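PDB 5HA6: syncytin-1 from Homo sapiens, which probably drives cell-cell membrane fusion as the fusion subunit of an endogenous retroviral envelope glycoprotein, forming a trimer of helical hairpins. Local coordinates for residues A[46-51]-A[98-103]. The protein carries 1 engineered substitution. Numbering follows the deposited sequence.
Sequences SLVTLQ and EKVKEI
Val100 of the outer helix 93-115 sets its forked side chain between Leu47 and Val48 of the long inner helix 25-71, an antiparallel packing of outer on inner helix consistent with the six-helix bundle of class I fusion proteins. The axes of the two short segments come within 10.1 Å and are nearly antiparallel, at 163°. Valine suits the place because its two methyls leave CB at once, giving a short, broad bump that two neighbouring residues can share. CG2 of Val100 rests 3.7 Å from CB of Leu47, while the side chain of Val48 stands nearly perpendicular to that of Val100. Leucine works differently: with CG turned away from the carbonyl carbon (chi1 -64°), Leu47 lies alongside Val100, pointing the opposite way, and carries CD1 on to CD1 of Ile103, 4.3 Å off, a looser touch that the longer isoleucine side chain makes possible. Leu47 also packs on Leu50 of the second subunit and Leu47 of the third, so one residue serves both the central trimer and the outer helix. Lys99 NZ forms a salt bridge with Asp45 of the second subunit. At the more open margin, Val48 CG2 lies 3.6 Å from Val100 CG1.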
loop_
_atom_site.group_PDB
_atom_site.type_symbol
_atom_site.label_atom_id
_atom_site.label_comp_id
_atom_site.label_asym_id
_atom_site.label_seq_id
_atom_site.Cartn_x
_atom_site.Cartn_y
_atom_site.Cartn_z
ATOM N N SER A 46 4.637 7.167 -2.942
ATOM C CA SER A 46 4.151 5.803 -3.131
ATOM C C SER A 46 2.992 5.469 -2.214
ATOM O O SER A 46 1.980 4.854 -2.650
ATOM C CB SER A 46 5.297 4.804 -2.946
ATOM O OG SER A 46 6.329 5.046 -3.885
ATOM N N LEU A 47 3.117 5.841 -0.944
ATOM C CA LEU A 47 2.042 5.578 0.018
ATOM C C LEU A 47 0.751 6.243 -0.439
ATOM O O LEU A 47 -0.332 5.620 -0.399
ATOM C CB LEU A 47 2.419 6.072 1.432
ATOM C CG LEU A 47 3.604 5.361 2.074
ATOM C CD1 LEU A 47 4.060 6.148 3.335
ATOM C CD2 LEU A 47 3.322 3.893 2.430
ATOM N N VAL A 48 0.866 7.491 -0.922
ATOM C CA VAL A 48 -0.307 8.207 -1.384
ATOM C C VAL A 48 -0.938 7.501 -2.542
ATOM O O VAL A 48 -2.188 7.351 -2.603
ATOM C CB VAL A 48 0.036 9.671 -1.777
ATOM C CG1 VAL A 48 -1.091 10.305 -2.583
ATOM C CG2 VAL A 48 0.315 10.451 -0.513
ATOM N N THR A 49 -0.104 7.046 -3.469
ATOM C CA THR A 49 -0.652 6.379 -4.614
ATOM C C THR A 49 -1.279 5.013 -4.319
ATOM O O THR A 49 -2.325 4.673 -4.906
ATOM C CB THR A 49 0.417 6.253 -5.708
ATOM O OG1 THR A 49 0.710 7.575 -6.166
ATOM C CG2 THR A 49 -0.108 5.493 -6.896
ATOM N N LEU A 50 -0.686 4.255 -3.413
ATOM C CA LEU A 50 -1.306 3.016 -2.980
ATOM C C LEU A 50 -2.661 3.298 -2.348
ATOM O O LEU A 50 -3.679 2.594 -2.658
ATOM C CB LEU A 50 -0.390 2.271 -2.018
ATOM C CG LEU A 50 0.883 1.748 -2.653
ATOM C CD1 LEU A 50 1.919 1.362 -1.662
ATOM C CD2 LEU A 50 0.558 0.532 -3.495
ATOM N N GLN A 51 -2.728 4.312 -1.491
ATOM C CA GLN A 51 -4.045 4.694 -0.917
ATOM C C GLN A 51 -5.062 5.163 -1.946
ATOM O O GLN A 51 -6.248 4.790 -1.865
ATOM C CB GLN A 51 -3.910 5.788 0.141
ATOM C CG GLN A 51 -5.218 6.075 0.894
ATOM C CD GLN A 51 -5.626 4.887 1.740
ATOM O OE1 GLN A 51 -4.863 4.469 2.613
ATOM N NE2 GLN A 51 -6.795 4.295 1.453
ATOM N N GLU A 98 -2.635 11.015 7.010
ATOM C CA GLU A 98 -2.000 11.697 8.146
ATOM C C GLU A 98 -0.521 11.375 8.271
ATOM O O GLU A 98 0.307 12.294 8.388
ATOM C CB GLU A 98 -2.679 11.336 9.478
ATOM C CG GLU A 98 -1.927 11.968 10.693
ATOM C CD GLU A 98 -1.814 13.501 10.654
ATOM O OE1 GLU A 98 -2.624 14.175 9.940
ATOM O OE2 GLU A 98 -0.924 14.063 11.386
ATOM N N LYS A 99 -0.180 10.077 8.226
ATOM C CA LYS A 99 1.233 9.682 8.319
ATOM C C LYS A 99 2.107 10.287 7.213
ATOM O O LYS A 99 3.247 10.716 7.481
ATOM C CB LYS A 99 1.398 8.143 8.274
ATOM C CG LYS A 99 0.654 7.385 9.343
ATOM C CD LYS A 99 1.143 7.682 10.747
ATOM C CE LYS A 99 0.276 6.997 11.773
ATOM N NZ LYS A 99 0.836 7.159 13.129
ATOM N N VAL A 100 1.599 10.282 5.978
ATOM C CA VAL A 100 2.293 10.929 4.849
ATOM C C VAL A 100 2.559 12.407 5.100
ATOM O O VAL A 100 3.676 12.895 4.864
ATOM C CB VAL A 100 1.487 10.774 3.560
ATOM C CG1 VAL A 100 2.019 11.696 2.443
ATOM C CG2 VAL A 100 1.526 9.290 3.106
ATOM N N LYS A 101 1.541 13.121 5.583
ATOM C CA LYS A 101 1.703 14.545 5.788
ATOM C C LYS A 101 2.716 14.788 6.903
ATOM O O LYS A 101 3.519 15.729 6.815
ATOM C CB LYS A 101 0.336 15.218 6.068
ATOM C CG LYS A 101 -0.534 15.391 4.773
ATOM C CD LYS A 101 -1.907 15.946 5.041
ATOM C CE LYS A 101 -2.771 16.000 3.770
ATOM N NZ LYS A 101 -3.984 16.820 3.968
ATOM N N GLU A 102 2.707 13.921 7.923
ATOM C CA GLU A 102 3.730 13.985 8.996
ATOM C C GLU A 102 5.160 13.731 8.478
ATOM O O GLU A 102 6.105 14.429 8.837
ATOM C CB GLU A 102 3.395 12.962 10.081
ATOM C CG GLU A 102 2.215 13.373 10.953
ATOM C CD GLU A 102 1.840 12.250 11.928
ATOM O OE1 GLU A 102 2.729 11.403 12.231
ATOM O OE2 GLU A 102 0.667 12.193 12.365
ATOM N N ILE A 103 5.311 12.724 7.634
ATOM C CA ILE A 103 6.586 12.517 6.941
ATOM C C ILE A 103 7.044 13.739 6.114
ATOM O O ILE A 103 8.219 14.147 6.169
ATOM C CB ILE A 103 6.482 11.281 6.046
ATOM C CG1 ILE A 103 6.330 10.027 6.948
ATOM C CG2 ILE A 103 7.666 11.196 5.126
ATOM C CD1 ILE A 103 6.002 8.756 6.187
#